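Local coordinates for staphylococcal nuclease domain-containing protein 1 (PDB 2WAC) that cleaves DNA and RNA as an endonuclease, associates with the RNA-induced silencing complex, and through its Tudor domain binds peptides carrying symmetrically dimethylated arginine, at residues V83-K91 / S108-Y116. Numbering follows the deposited sequence.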
loop_
_atom_site.group_PDB
_atom_site.type_symbol
_atom_site.label_atom_id
_atom_site.label_comp_id
_atom_site.label_asym_id
_atom_site.label_seq_id
_atom_site.Cartn_x
_atom_site.Cartn_y
_atom_site.Cartn_z
ATOM N N VAL A 83 14.835 1.461 -3.598
ATOM C CA VAL A 83 14.481 1.237 -2.195
ATOM C C VAL A 83 12.974 1.327 -1.945
ATOM O O VAL A 83 12.252 2.011 -2.672
ATOM C CB VAL A 83 15.245 2.194 -1.219
ATOM C CG1 VAL A 83 16.755 2.094 -1.421
ATOM C CG2 VAL A 83 14.767 3.648 -1.355
ATOM N N LEU A 84 12.520 0.610 -0.920
ATOM C CA LEU A 84 11.152 0.701 -0.428
ATOM C C LEU A 84 11.175 1.376 0.937
ATOM O O LEU A 84 11.896 0.937 1.830
ATOM C CB LEU A 84 10.517 -0.693 -0.314
ATOM C CG LEU A 84 9.241 -0.824 0.539
ATOM C CD1 LEU A 84 8.031 -0.204 -0.155
ATOM C CD2 LEU A 84 8.960 -2.278 0.917
ATOM N N TYR A 85 10.392 2.441 1.094
ATOM C CA TYR A 85 10.256 3.104 2.389
ATOM C C TYR A 85 9.271 2.323 3.254
ATOM O O TYR A 85 8.055 2.473 3.132
ATOM C CB TYR A 85 9.864 4.576 2.211
ATOM C CG TYR A 85 10.950 5.366 1.513
ATOM C CD1 TYR A 85 12.068 5.814 2.216
ATOM C CD2 TYR A 85 10.879 5.637 0.146
ATOM C CE1 TYR A 85 13.085 6.525 1.581
ATOM C CE2 TYR A 85 11.891 6.348 -0.501
ATOM C CZ TYR A 85 12.991 6.789 0.226
ATOM O OH TYR A 85 13.999 7.492 -0.398
ATOM N N ILE A 86 9.832 1.479 4.122
ATOM C CA ILE A 86 9.093 0.399 4.798
ATOM C C ILE A 86 7.996 0.836 5.767
ATOM O O ILE A 86 7.114 0.045 6.111
ATOM C CB ILE A 86 10.053 -0.603 5.518
ATOM C CG1 ILE A 86 10.964 0.121 6.521
ATOM C CG2 ILE A 86 10.867 -1.404 4.495
ATOM C CD1 ILE A 86 11.478 -0.765 7.649
ATOM N N ASP A 87 8.046 2.090 6.201
ATOM C CA ASP A 87 7.062 2.595 7.151
ATOM C C ASP A 87 5.913 3.347 6.472
ATOM O O ASP A 87 4.968 3.780 7.144
ATOM C CB ASP A 87 7.750 3.459 8.213
ATOM C CG ASP A 87 8.735 2.669 9.062
ATOM O OD1 ASP A 87 8.453 1.489 9.373
ATOM O OD2 ASP A 87 9.791 3.225 9.425
ATOM N N TYR A 88 5.992 3.475 5.145
ATOM C CA TYR A 88 5.014 4.247 4.362
ATOM C C TYR A 88 4.499 3.523 3.119
ATOM O O TYR A 88 3.301 3.564 2.829
ATOM C CB TYR A 88 5.588 5.620 3.984
ATOM C CG TYR A 88 5.939 6.449 5.195
ATOM C CD1 TYR A 88 4.985 7.261 5.808
ATOM C CD2 TYR A 88 7.219 6.396 5.751
ATOM C CE1 TYR A 88 5.300 8.012 6.937
ATOM C CE2 TYR A 88 7.542 7.137 6.878
ATOM C CZ TYR A 88 6.582 7.944 7.464
ATOM O OH TYR A 88 6.907 8.681 8.578
ATOM N N GLY A 89 5.399 2.879 2.382
ATOM C CA GLY A 89 5.000 2.070 1.236
ATOM C C GLY A 89 5.444 2.540 -0.136
ATOM O O GLY A 89 5.356 1.783 -1.105
ATOM N N ASN A 90 5.908 3.784 -0.236
ATOM C CA ASN A 90 6.430 4.280 -1.509
ATOM C C ASN A 90 7.834 3.751 -1.810
ATOM O O ASN A 90 8.587 3.398 -0.902
ATOM C CB ASN A 90 6.382 5.814 -1.590
ATOM C CG ASN A 90 7.169 6.491 -0.481
ATOM O OD1 ASN A 90 7.042 6.142 0.693
ATOM N ND2 ASN A 90 7.976 7.478 -0.849
ATOM N N LYS A 91 8.157 3.694 -3.099
ATOM C CA LYS A 91 9.462 3.261 -3.581
ATOM C C LYS A 91 10.074 4.358 -4.436
ATOM O O LYS A 91 9.347 5.157 -5.034
ATOM C CB LYS A 91 9.321 2.013 -4.455
ATOM C CG LYS A 91 8.905 0.737 -3.753
ATOM C CD LYS A 91 8.801 -0.385 -4.781
ATOM C CE LYS A 91 8.561 -1.742 -4.143
ATOM N NZ LYS A 91 7.185 -1.881 -3.610
ATOM N N SER A 108 15.173 -3.074 14.633
ATOM C CA SER A 108 14.466 -4.190 15.264
ATOM C C SER A 108 12.944 -4.120 15.149
ATOM O O SER A 108 12.282 -5.154 15.029
ATOM C CB SER A 108 14.896 -4.359 16.726
ATOM O OG SER A 108 14.786 -3.140 17.439
ATOM N N GLU A 109 12.396 -2.907 15.191
ATOM C CA GLU A 109 10.965 -2.708 14.991
ATOM C C GLU A 109 10.551 -3.125 13.588
ATOM O O GLU A 109 11.222 -2.799 12.605
ATOM C CB GLU A 109 10.574 -1.257 15.253
ATOM C CG GLU A 109 10.523 -0.907 16.724
ATOM C CD GLU A 109 10.689 0.572 16.966
ATOM O OE1 GLU A 109 9.703 1.320 16.803
ATOM O OE2 GLU A 109 11.808 0.987 17.327
ATOM N N LYS A 110 9.449 -3.864 13.518
ATOM C CA LYS A 110 8.890 -4.353 12.263
ATOM C C LYS A 110 8.416 -3.166 11.428
ATOM O O LYS A 110 8.133 -2.100 11.983
ATOM C CB LYS A 110 7.713 -5.306 12.530
ATOM C CG LYS A 110 7.985 -6.446 13.521
ATOM C CD LYS A 110 7.469 -6.120 14.926
ATOM C CE LYS A 110 8.567 -5.562 15.826
ATOM N NZ LYS A 110 8.061 -4.492 16.736
ATOM N N PRO A 111 8.336 -3.335 10.093
ATOM C CA PRO A 111 7.834 -2.246 9.249
ATOM C C PRO A 111 6.461 -1.734 9.698
ATOM O O PRO A 111 5.579 -2.535 10.019
ATOM C CB PRO A 111 7.731 -2.899 7.870
ATOM C CG PRO A 111 8.763 -3.973 7.892
ATOM C CD PRO A 111 8.719 -4.514 9.291
ATOM N N TYR A 112 6.291 -0.412 9.725
ATOM C CA TYR A 112 5.031 0.190 10.177
ATOM C C TYR A 112 3.942 0.269 9.102
ATOM O O TYR A 112 2.809 0.660 9.387
ATOM C CB TYR A 112 5.273 1.547 10.857
ATOM C CG TYR A 112 5.808 1.390 12.262
ATOM C CD1 TYR A 112 4.979 0.945 13.294
ATOM C CD2 TYR A 112 7.143 1.659 12.557
ATOM C CE1 TYR A 112 5.465 0.781 14.584
ATOM C CE2 TYR A 112 7.638 1.501 13.848
ATOM C CZ TYR A 112 6.793 1.062 14.855
ATOM O OH TYR A 112 7.275 0.901 16.133
ATOM N N ALA A 113 4.287 -0.126 7.878
ATOM C CA ALA A 113 3.312 -0.265 6.799
ATOM C C ALA A 113 3.316 -1.689 6.240
ATOM O O ALA A 113 4.368 -2.324 6.140
ATOM C CB ALA A 113 3.583 0.748 5.693
ATOM N N THR A 114 2.130 -2.179 5.883
ATOM C CA THR A 114 1.958 -3.532 5.354
ATOM C C THR A 114 1.195 -3.476 4.035
ATOM O O THR A 114 0.182 -2.782 3.931
ATOM C CB THR A 114 1.199 -4.435 6.360
ATOM O OG1 THR A 114 1.840 -4.369 7.640
ATOM C CG2 THR A 114 1.166 -5.892 5.888
ATOM N N GLU A 115 1.687 -4.206 3.034
ATOM C CA GLU A 115 1.031 -4.267 1.729
ATOM C C GLU A 115 -0.092 -5.305 1.684
ATOM O O GLU A 115 0.046 -6.408 2.216
ATOM C CB GLU A 115 2.049 -4.546 0.619
ATOM C CG GLU A 115 1.510 -4.290 -0.786
ATOM C CD GLU A 115 2.553 -4.469 -1.877
ATOM O OE1 GLU A 115 3.675 -4.943 -1.585
ATOM O OE2 GLU A 115 2.240 -4.135 -3.039
ATOM N N TYR A 116 -1.197 -4.931 1.040
ATOM C CA TYR A 116 -2.337 -5.821 0.827
ATOM C C TYR A 116 -2.818 -5.719 -0.610
ATOM O O TYR A 116 -2.598 -4.703 -1.269
ATOM C CB TYR A 116 -3.502 -5.447 1.748
ATOM C CG TYR A 116 -3.176 -5.480 3.217
ATOM C CD1 TYR A 116 -3.305 -6.659 3.951
ATOM C CD2 TYR A 116 -2.741 -4.330 3.881
ATOM C CE1 TYR A 116 -3.005 -6.696 5.305
ATOM C CE2 TYR A 116 -2.437 -4.358 5.238
ATOM C CZ TYR A 116 -2.576 -5.543 5.943
ATOM O OH TYR A 116 -2.281 -5.584 7.286
HETATM O O HOH W 1 6.589 -2.010 4.449
HETATM O O HOH W 2 4.572 -2.435 -4.160
#
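Asp-87 and Tyr-112 join the turn between strands 80-85 and 91-95 of the Tudor barrel to the segment leading into strand 113-118. That strand belongs to the neighbouring five-stranded sheet, so the contact ties the two beta units of the extended Tudor domain together. The turn lies in the region involved in dimethylarginine binding.

Two direct hydrogen bonds cross. Tyr-112 N donates to Asp-87 OD1 at 2.9 Å, nearly straight at 164°. The oxygen accepts through its anti lone pair, on the side away from OD2. Asp-87 CG is anti to its own carbonyl carbon (chi1 -64°), which sets the carboxylate beside Tyr-112, with its plane 54° from the ring. The same OD1 lies at the ring edge, 3.4 Å from Tyr-112 CD2, and forms a salt bridge with Arg-70. Arg-70 also bonds Glu-109 O and Lys-110 O, so it braces both segments. The second bond, Ala-113 N to Ile-86 O, is weak at 3.3 Å.

Apolar contacts are few. Ile-86 CB meets Pro-111 CB at 4.0 Å. Ala-113 CB packs on the turn backbone, 3.6 Å from Asp-87 C.

Water adds two bridges. One links Lys-91 NZ to Glu-115 OE2. The other donates to Ile-86 O at 2.7 Å and to Ala-113 O at 2.8 Å.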